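Local coordinates for protein RavA (Legionella pneumophila str. Paris, PDB 6WO6) that is a Legionella effector, associated with cell invasion, that probably acts inside the host cell, at residues 18-22 / 23-27; 85-88 / 89-93; 171-174 / 175-179. The protein carries 2 engineered substitutions. All blocks are in the same frame, centred on the assembly; numbering follows the deposited sequence.

Contact 1 (18-22 / 23-27)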
ATOM      1  N   GLU A  18       3.592   3.022  34.425  1.00 55.90           N
ATOM      2  CA  GLU A  18       4.052   2.041  35.399  1.00 60.73           C
ATOM      3  C   GLU A  18       3.559   2.370  36.802  1.00 62.36           C
ATOM      4  O   GLU A  18       3.329   1.462  37.609  1.00 66.89           O
ATOM      5  CB  GLU A  18       5.579   1.961  35.376  1.00 64.58           C
ATOM      6  CG  GLU A  18       6.170   1.661  34.001  1.00 65.86           C
ATOM      7  N   VAL A  19       3.370   3.651  37.106  1.00 58.93           N
ATOM      8  CA  VAL A  19       3.031   4.077  38.460  1.00 56.35           C
ATOM      9  C   VAL A  19       1.524   4.144  38.672  1.00 55.13           C
ATOM     10  O   VAL A  19       1.026   3.751  39.729  1.00 56.97           O
ATOM     11  CB  VAL A  19       3.703   5.435  38.758  1.00 53.77           C
ATOM     12  CG1 VAL A  19       3.384   5.893  40.174  1.00 53.79           C
ATOM     13  CG2 VAL A  19       5.207   5.343  38.545  1.00 52.11           C
ATOM     14  N   LEU A  20       0.773   4.634  37.682  1.00 53.40           N
ATOM     15  CA  LEU A  20      -0.654   4.901  37.833  1.00 56.15           C
ATOM     16  C   LEU A  20      -1.514   4.029  36.922  1.00 60.56           C
ATOM     17  O   LEU A  20      -2.685   4.347  36.695  1.00 61.04           O
ATOM     18  CB  LEU A  20      -0.949   6.378  37.557  1.00 54.30           C
ATOM     19  CG  LEU A  20      -0.211   7.437  38.382  1.00 53.28           C
ATOM     20  CD1 LEU A  20      -0.507   8.828  37.847  1.00 50.65           C
ATOM     21  CD2 LEU A  20      -0.586   7.343  39.852  1.00 54.53           C
ATOM     22  N   GLY A  21      -0.965   2.932  36.403  1.00 63.87           N
ATOM     23  CA  GLY A  21      -1.655   2.149  35.396  1.00 65.03           C
ATOM     24  C   GLY A  21      -2.537   1.027  35.907  1.00 68.20           C
ATOM     25  O   GLY A  21      -2.580  -0.051  35.308  1.00 69.42           O
ATOM     26  N   ASN A  22      -3.245   1.261  37.009  1.00 70.37           N
ATOM     27  CA  ASN A  22      -4.260   0.331  37.483  1.00 74.08           C
ATOM     28  C   ASN A  22      -5.255   1.099  38.341  1.00 75.05           C
ATOM     29  O   ASN A  22      -5.079   2.287  38.621  1.00 74.72           O
ATOM     30  CB  ASN A  22      -3.646  -0.852  38.248  1.00 78.24           C
ATOM     31  CG  ASN A  22      -2.569  -0.430  39.230  1.00 80.55           C
ATOM     32  OD1 ASN A  22      -2.633   0.647  39.822  1.00 80.57           O
ATOM     33  ND2 ASN A  22      -1.570  -1.287  39.409  1.00 82.61           N
ATOM     34  N   GLY A  23      -6.317   0.404  38.750  1.00 77.26           N
ATOM     35  CA  GLY A  23      -7.369   1.061  39.510  1.00 78.10           C
ATOM     36  C   GLY A  23      -6.919   1.502  40.890  1.00 78.57           C
ATOM     37  O   GLY A  23      -7.309   2.574  41.365  1.00 78.84           O
ATOM     38  N   ASP A  24      -6.091   0.687  41.551  1.00 79.35           N
ATOM     39  CA  ASP A  24      -5.635   1.017  42.899  1.00 79.79           C
ATOM     40  C   ASP A  24      -4.867   2.332  42.916  1.00 77.18           C
ATOM     41  O   ASP A  24      -5.175   3.234  43.704  1.00 79.03           O
ATOM     42  CB  ASP A  24      -4.771  -0.116  43.453  1.00 81.04           C
ATOM     43  CG  ASP A  24      -5.587  -1.318  43.882  1.00 85.16           C
ATOM     44  OD1 ASP A  24      -6.833  -1.241  43.845  1.00 86.53           O
ATOM     45  OD2 ASP A  24      -4.979  -2.343  44.257  1.00 87.10           O
ATOM     46  N   ALA A  25      -3.857   2.457  42.050  1.00 72.97           N
ATOM     47  CA  ALA A  25      -3.059   3.678  42.019  1.00 70.18           C
ATOM     48  C   ALA A  25      -3.909   4.887  41.644  1.00 69.55           C
ATOM     49  O   ALA A  25      -3.724   5.978  42.194  1.00 69.60           O
ATOM     50  CB  ALA A  25      -1.893   3.518  41.045  1.00 67.63           C
ATOM     51  N   LEU A  26      -4.850   4.709  40.713  1.00 68.04           N
ATOM     52  CA  LEU A  26      -5.724   5.813  40.329  1.00 65.25           C
ATOM     53  C   LEU A  26      -6.587   6.271  41.498  1.00 66.75           C
ATOM     54  O   LEU A  26      -6.818   7.474  41.675  1.00 64.86           O
ATOM     55  CB  LEU A  26      -6.596   5.401  39.143  1.00 64.08           C
ATOM     56  CG  LEU A  26      -5.927   5.405  37.768  1.00 61.77           C
ATOM     57  CD1 LEU A  26      -6.886   4.916  36.695  1.00 60.51           C
ATOM     58  CD2 LEU A  26      -5.424   6.800  37.441  1.00 61.35           C
ATOM     59  N   ALA A  27      -7.065   5.329  42.315  1.00 70.03           N
ATOM     60  CA  ALA A  27      -7.915   5.694  43.445  1.00 73.32           C
ATOM     61  C   ALA A  27      -7.111   6.322  44.579  1.00 72.06           C
ATOM     62  O   ALA A  27      -7.602   7.233  45.254  1.00 71.57           O
ATOM     63  CB  ALA A  27      -8.677   4.466  43.946  1.00 77.31           C
TER
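Asn22 is the N-cap of helix 23-28, and its side chain folds back onto the first turn to accept a hydrogen bond from Ala25 N at OD1, 3.1 Å away. The N-H points fairly straight at the oxygen (158°), while the donor nitrogen stands somewhat out of the plane of the amide. What brings OD1 here is the first torsion of Asn22: with chi1 at 44°, CG sits between the backbone N and the carbonyl carbon, directed at the helix start. The backbone of the same residue supplies a second bond, Leu26 N to Asn22 O at 3.2 Å, the first of the regular helical series, which Ala27 N continues to Gly23 O. One residue thus satisfies two successive amides of the opening turn, one through its side chain and the other through its carbonyl. A weak bond from Asn22 N to Leu20 O spans Gly21.

Apolar groups fill in around this cap and join helix 16-20 to helix 23-28. The Ala25 methyl points at the preceding segment and packs against CA of Leu20, with Leu20 CD2 4.2 Å from Ala25 CB. Leu20 also touches Leu13, and Leu26 reaches Ala67. Leu26 CG lies 3.6 Å from Leu20 O, with the CD2 branch of Leu26 a little farther from that same carbonyl.

Contact 2 (85-88 / 89-93)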
ATOM      1  N   TYR A  85      -7.640   7.965  26.505  1.00 63.55           N
ATOM      2  CA  TYR A  85      -7.803   6.565  26.128  1.00 65.44           C
ATOM      3  C   TYR A  85      -8.659   6.434  24.877  1.00 68.19           C
ATOM      4  O   TYR A  85      -8.380   5.595  24.016  1.00 68.52           O
ATOM      5  CB  TYR A  85      -8.419   5.758  27.272  1.00 67.08           C
ATOM      6  CG  TYR A  85      -8.912   4.391  26.831  1.00 68.12           C
ATOM      7  CD1 TYR A  85      -8.032   3.325  26.692  1.00 68.48           C
ATOM      8  CD2 TYR A  85     -10.254   4.172  26.542  1.00 70.54           C
ATOM      9  CE1 TYR A  85      -8.474   2.078  26.281  1.00 70.59           C
ATOM     10  CE2 TYR A  85     -10.704   2.930  26.129  1.00 73.33           C
ATOM     11  CZ  TYR A  85      -9.811   1.886  26.001  1.00 72.94           C
ATOM     12  OH  TYR A  85     -10.255   0.648  25.593  1.00 74.79           O
ATOM     13  N   GLN A  86      -9.716   7.243  24.769  1.00 70.85           N
ATOM     14  CA  GLN A  86     -10.567   7.204  23.584  1.00 71.34           C
ATOM     15  C   GLN A  86      -9.771   7.541  22.331  1.00 66.52           C
ATOM     16  O   GLN A  86      -9.872   6.849  21.310  1.00 66.94           O
ATOM     17  CB  GLN A  86     -11.741   8.169  23.752  1.00 76.53           C
ATOM     18  CG  GLN A  86     -12.824   7.676  24.693  1.00 82.42           C
ATOM     19  CD  GLN A  86     -13.645   6.557  24.090  1.00 87.97           C
ATOM     20  OE1 GLN A  86     -14.563   6.798  23.305  1.00 91.63           O
ATOM     21  NE2 GLN A  86     -13.317   5.322  24.450  1.00 88.86           N
ATOM     22  N   VAL A  87      -8.974   8.610  22.396  1.00 62.50           N
ATOM     23  CA  VAL A  87      -8.152   9.001  21.251  1.00 60.12           C
ATOM     24  C   VAL A  87      -7.247   7.850  20.824  1.00 57.08           C
ATOM     25  O   VAL A  87      -7.235   7.442  19.651  1.00 57.23           O
ATOM     26  CB  VAL A  87      -7.335  10.264  21.580  1.00 61.33           C
ATOM     27  CG1 VAL A  87      -6.334  10.552  20.468  1.00 61.26           C
ATOM     28  CG2 VAL A  87      -8.259  11.451  21.793  1.00 63.50           C
ATOM     29  N   LYS A  88      -6.480   7.302  21.771  1.00 55.23           N
ATOM     30  CA  LYS A  88      -5.523   6.262  21.405  1.00 53.36           C
ATOM     31  C   LYS A  88      -6.224   4.995  20.922  1.00 55.09           C
ATOM     32  O   LYS A  88      -5.768   4.357  19.965  1.00 53.54           O
ATOM     33  CB  LYS A  88      -4.592   5.945  22.574  1.00 53.65           C
ATOM     34  CG  LYS A  88      -3.633   4.798  22.277  1.00 55.53           C
ATOM     35  CD  LYS A  88      -2.265   5.008  22.905  1.00 55.61           C
ATOM     36  CE  LYS A  88      -1.370   3.792  22.685  1.00 54.79           C
ATOM     37  NZ  LYS A  88      -0.022   3.969  23.294  1.00 54.41           N
ATOM     38  N   LYS A  89      -7.334   4.615  21.559  1.00 56.63           N
ATOM     39  CA  LYS A  89      -8.047   3.408  21.161  1.00 57.24           C
ATOM     40  C   LYS A  89      -8.598   3.543  19.749  1.00 57.44           C
ATOM     41  O   LYS A  89      -8.449   2.634  18.921  1.00 55.88           O
ATOM     42  CB  LYS A  89      -9.173   3.117  22.158  1.00 60.36           C
ATOM     43  CG  LYS A  89     -10.001   1.883  21.836  1.00 65.96           C
ATOM     44  CD  LYS A  89      -9.146   0.627  21.889  1.00 71.48           C
ATOM     45  CE  LYS A  89      -9.300  -0.205  20.624  1.00 76.36           C
ATOM     46  NZ  LYS A  89      -8.192  -1.192  20.476  1.00 77.74           N
ATOM     47  N   ARG A  90      -9.228   4.683  19.446  1.00 59.21           N
ATOM     48  CA  ARG A  90      -9.809   4.866  18.123  1.00 61.34           C
ATOM     49  C   ARG A  90      -8.741   4.973  17.043  1.00 61.14           C
ATOM     50  O   ARG A  90      -8.974   4.547  15.906  1.00 61.71           O
ATOM     51  CB  ARG A  90     -10.709   6.100  18.109  1.00 62.70           C
ATOM     52  CG  ARG A  90     -11.949   5.949  18.968  1.00 66.17           C
ATOM     53  CD  ARG A  90     -12.819   7.188  18.917  1.00 69.31           C
ATOM     54  NE  ARG A  90     -13.932   7.093  19.855  1.00 74.77           N
ATOM     55  CZ  ARG A  90     -14.855   8.033  20.015  1.00 79.73           C
ATOM     56  NH1 ARG A  90     -14.802   9.146  19.297  1.00 80.86           N
ATOM     57  NH2 ARG A  90     -15.834   7.861  20.894  1.00 82.93           N
ATOM     58  N   ILE A  91      -7.568   5.525  17.366  1.00 60.29           N
ATOM     59  CA  ILE A  91      -6.514   5.580  16.357  1.00 58.98           C
ATOM     60  C   ILE A  91      -5.898   4.200  16.141  1.00 59.39           C
ATOM     61  O   ILE A  91      -5.684   3.775  15.001  1.00 58.82           O
ATOM     62  CB  ILE A  91      -5.453   6.625  16.738  1.00 57.28           C
ATOM     63  CG1 ILE A  91      -6.016   8.034  16.552  1.00 60.03           C
ATOM     64  CG2 ILE A  91      -4.192   6.435  15.904  1.00 54.27           C
ATOM     65  CD1 ILE A  91      -5.081   9.132  17.010  1.00 61.51           C
ATOM     66  N   ILE A  92      -5.618   3.472  17.224  1.00 60.28           N
ATOM     67  CA  ILE A  92      -4.933   2.189  17.100  1.00 59.98           C
ATOM     68  C   ILE A  92      -5.853   1.126  16.508  1.00 63.62           C
ATOM     69  O   ILE A  92      -5.387   0.203  15.827  1.00 61.78           O
ATOM     70  CB  ILE A  92      -4.356   1.779  18.470  1.00 58.55           C
ATOM     71  CG1 ILE A  92      -2.968   2.397  18.659  1.00 57.02           C
ATOM     72  CG2 ILE A  92      -4.309   0.267  18.640  1.00 59.63           C
ATOM     73  CD1 ILE A  92      -2.014   2.110  17.518  1.00 56.63           C
ATOM     74  N   SER A  93      -7.168   1.247  16.714  1.00 69.69           N
ATOM     75  CA  SER A  93      -8.093   0.290  16.120  1.00 73.15           C
ATOM     76  C   SER A  93      -8.122   0.362  14.599  1.00 72.40           C
ATOM     77  O   SER A  93      -8.732  -0.508  13.969  1.00 75.08           O
ATOM     78  CB  SER A  93      -9.502   0.502  16.678  1.00 76.93           C
ATOM     79  OG  SER A  93      -9.985   1.797  16.370  1.00 77.96           O
TER
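Tyr85 and Lys89 lie side by side one helical turn apart, joined through both backbone and side chain. Lys89 N donates to Tyr85 O at 2.8 Å, and Lys89 CB rests over one face of the phenol ring, offset toward its rim, in a CH-pi contact 4.3 Å from the centroid. The i to i+4 pattern runs on without a break: Arg90 N binds Gln86 O, Ile91 N binds Val87 O and Ile92 N binds Lys88 O, satisfying four successive carbonyls.

Among the side chains, Gln86 bends at chi2 (-73°) and brings OE1 to 2.9 Å from Arg90 NH2. The arginine arrives extended from CG to NE, and the amide and guanidinium planes stand 78° apart. Lys88 is largely buried, and its ammonium is satisfied by two backbone carbonyls, those of Val49 and Cys52. On the apolar side, Val87 CG1 and Ile91 CD1 meet at 3.9 Å, their side chains pointing the same way.

These side chains pack helix 77-92 against its neighbours in the helical fold. Tyr85 packs on Leu57, Ala61 and Ile64 of helix 54-66, Val87 and Ile91 meet Phe116 of helix 115-118, and Ile91 also touches Ala123, Val126 and Leu127 of helix 120-127.

Contact 3 (171-174 / 175-179); sequences FAVR and RDIER
Arg174 and Glu178 cross at an angle one turn apart on helix 162-181, an i to i+4 ion pair on a long helix of this all-helical protein. Their flat ends are turned 67° apart, and Glu178 OE2 lies 3.1 Å from Arg174 NH1 but well out of the guanidinium plane. No N-H is aimed at the oxygen, so the salt bridge is one of charge alone. The arginine reaches this position by leaving the backbone with CG anti to N (chi1 178°) and then turning at chi2, whereas Glu178 comes extended beyond CG. The directed bond of this guanidinium is made by NH2, to the backbone carbonyl of Ala139, which probably helps to hold its orientation, while Glu178 OE1 has a long, weak ion pair with Arg147.

Arg175 takes a different course. A bend at chi3 (58°) carries its guanidinium back alongside Ala172, where Ala172 CB is 4.1 Å from Arg175 NH1, and leaves Arg175 NE in a salt bridge with Asp176 OD1 at 3.5 Å.

Val173 and Ile177 run side by side, pointing the same way, and Val173 CG1 and Ile177 CD1 meet at 4.0 Å. Beyond them, Val173 touches Leu206, and Ile177 packs on Phe189 of helix 188-191 as well as on Phe207 and Val209.

The helix has a wider, pi-type turn at 177-179. Backbone i to i+4 bonds run on through Ile177 N to Val173 O and Glu178 N to Arg174 O (3.1 Å); Arg174 O also takes a weak second bond from Ile177 N at 3.2 Å.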
ATOM      1  N   PHE A 171      -2.958   6.316  -1.296  1.00 49.72           N
ATOM      2  CA  PHE A 171      -4.125   6.344  -2.173  1.00 51.40           C
ATOM      3  C   PHE A 171      -3.717   6.526  -3.629  1.00 50.21           C
ATOM      4  O   PHE A 171      -4.273   5.875  -4.523  1.00 50.14           O
ATOM      5  CB  PHE A 171      -5.082   7.455  -1.743  1.00 54.71           C
ATOM      6  CG  PHE A 171      -6.011   7.062  -0.632  1.00 57.36           C
ATOM      7  CD1 PHE A 171      -6.304   5.730  -0.397  1.00 58.53           C
ATOM      8  CD2 PHE A 171      -6.597   8.026   0.173  1.00 59.55           C
ATOM      9  CE1 PHE A 171      -7.164   5.364   0.626  1.00 60.35           C
ATOM     10  CE2 PHE A 171      -7.457   7.667   1.196  1.00 61.05           C
ATOM     11  CZ  PHE A 171      -7.740   6.334   1.423  1.00 61.60           C
ATOM     12  N   ALA A 172      -2.745   7.410  -3.889  1.00 49.12           N
ATOM     13  CA  ALA A 172      -2.283   7.615  -5.259  1.00 49.31           C
ATOM     14  C   ALA A 172      -1.674   6.342  -5.834  1.00 50.08           C
ATOM     15  O   ALA A 172      -1.940   5.981  -6.990  1.00 50.22           O
ATOM     16  CB  ALA A 172      -1.269   8.759  -5.305  1.00 44.15           C
ATOM     17  N   VAL A 173      -0.845   5.654  -5.046  1.00 49.20           N
ATOM     18  CA  VAL A 173      -0.213   4.432  -5.538  1.00 47.58           C
ATOM     19  C   VAL A 173      -1.264   3.368  -5.842  1.00 52.51           C
ATOM     20  O   VAL A 173      -1.197   2.687  -6.875  1.00 54.12           O
ATOM     21  CB  VAL A 173       0.840   3.930  -4.535  1.00 44.17           C
ATOM     22  CG1 VAL A 173       1.262   2.508  -4.870  1.00 43.23           C
ATOM     23  CG2 VAL A 173       2.047   4.849  -4.548  1.00 41.10           C
ATOM     24  N   ARG A 174      -2.261   3.221  -4.965  1.00 55.40           N
ATOM     25  CA  ARG A 174      -3.326   2.251  -5.218  1.00 58.87           C
ATOM     26  C   ARG A 174      -4.103   2.602  -6.484  1.00 60.31           C
ATOM     27  O   ARG A 174      -4.380   1.732  -7.323  1.00 61.72           O
ATOM     28  CB  ARG A 174      -4.264   2.177  -4.014  1.00 61.22           C
ATOM     29  CG  ARG A 174      -5.440   1.230  -4.196  1.00 64.92           C
ATOM     30  CD  ARG A 174      -5.070  -0.200  -3.841  1.00 69.23           C
ATOM     31  NE  ARG A 174      -6.050  -1.157  -4.345  1.00 76.39           N
ATOM     32  CZ  ARG A 174      -7.189  -1.467  -3.730  1.00 81.90           C
ATOM     33  NH1 ARG A 174      -8.016  -2.351  -4.271  1.00 84.65           N
ATOM     34  NH2 ARG A 174      -7.504  -0.893  -2.578  1.00 83.59           N
ATOM     35  N   ARG A 175      -4.463   3.880  -6.637  1.00 60.41           N
ATOM     36  CA  ARG A 175      -5.216   4.312  -7.809  1.00 61.89           C
ATOM     37  C   ARG A 175      -4.448   4.039  -9.096  1.00 59.20           C
ATOM     38  O   ARG A 175      -5.027   3.586 -10.092  1.00 58.56           O
ATOM     39  CB  ARG A 175      -5.550   5.801  -7.690  1.00 65.90           C
ATOM     40  CG  ARG A 175      -6.209   6.403  -8.917  1.00 71.47           C
ATOM     41  CD  ARG A 175      -6.182   7.923  -8.861  1.00 76.74           C
ATOM     42  NE  ARG A 175      -4.819   8.437  -8.750  1.00 80.47           N
ATOM     43  CZ  ARG A 175      -4.494   9.725  -8.811  1.00 83.94           C
ATOM     44  NH1 ARG A 175      -3.225  10.097  -8.701  1.00 84.07           N
ATOM     45  NH2 ARG A 175      -5.435  10.643  -8.990  1.00 86.22           N
ATOM     46  N   ASP A 176      -3.138   4.301  -9.094  1.00 57.27           N
ATOM     47  CA  ASP A 176      -2.366   4.112 -10.317  1.00 56.55           C
ATOM     48  C   ASP A 176      -2.092   2.640 -10.598  1.00 52.59           C
ATOM     49  O   ASP A 176      -1.988   2.248 -11.766  1.00 51.28           O
ATOM     50  CB  ASP A 176      -1.061   4.903 -10.249  1.00 59.00           C
ATOM     51  CG  ASP A 176      -1.262   6.375 -10.552  1.00 63.42           C
ATOM     52  OD1 ASP A 176      -2.425   6.785 -10.764  1.00 65.64           O
ATOM     53  OD2 ASP A 176      -0.261   7.120 -10.586  1.00 64.92           O
ATOM     54  N   ILE A 177      -2.050   1.821  -9.564  1.00 50.43           N
ATOM     55  CA  ILE A 177      -1.813   0.375  -9.794  1.00 49.75           C
ATOM     56  C   ILE A 177      -3.067  -0.232 -10.403  1.00 55.95           C
ATOM     57  O   ILE A 177      -2.946  -1.220 -11.089  1.00 59.68           O
ATOM     58  CB  ILE A 177      -1.468  -0.334  -8.482  1.00 46.87           C
ATOM     59  CG1 ILE A 177      -0.069   0.026  -8.005  1.00 46.15           C
ATOM     60  CG2 ILE A 177      -1.615  -1.823  -8.652  1.00 43.81           C
ATOM     61  CD1 ILE A 177       0.377  -0.797  -6.856  1.00 46.26           C
ATOM     62  N   GLU A 178      -4.223   0.355 -10.144  1.00 58.14           N
ATOM     63  CA  GLU A 178      -5.499  -0.211 -10.626  1.00 60.91           C
ATOM     64  C   GLU A 178      -5.840   0.350 -11.995  1.00 63.49           C
ATOM     65  O   GLU A 178      -6.263  -0.413 -12.855  1.00 64.47           O
ATOM     66  CB  GLU A 178      -6.625   0.287  -9.738  1.00 63.82           C
ATOM     67  CG  GLU A 178      -6.915  -0.589  -8.546  1.00 63.97           C
ATOM     68  CD  GLU A 178      -8.098  -0.090  -7.735  0.50 65.13           C
ATOM     69  OE1 GLU A 178      -8.505   1.073  -7.935  0.50 65.41           O
ATOM     70  OE2 GLU A 178      -8.618  -0.870  -6.922  0.50 65.82           O
ATOM     71  N   ARG A 179      -5.704   1.657 -12.167  1.00 63.21           N
ATOM     72  CA  ARG A 179      -6.109   2.207 -13.458  1.00 62.11           C
ATOM     73  C   ARG A 179      -5.036   2.055 -14.532  1.00 60.62           C
ATOM     74  O   ARG A 179      -5.370   1.925 -15.716  1.00 62.17           O
ATOM     75  CB  ARG A 179      -6.486   3.683 -13.305  1.00 60.33           C
TER

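The three contacts follow one another in series along the elongated, strand-free chain, each formed by consecutive residues. Measured from the centre of each contact to the centre of the chain, contact 1 lies farthest out, at about 40 Å, where helices 16-20 and 23-28 join; contact 2, on helix 77-92, is at about 22 Å, and contact 3, on helix 162-181, at about 9 Å. Centres of contacts 1 and 2 are 20 Å apart, those of 2 and 3 are 28 Å apart, and contacts 1 and 3 are separated by 47 Å. None touches another. They therefore sample successive parts of the helical array, from a capped turn between short helices to the C-terminal part of two longer helices.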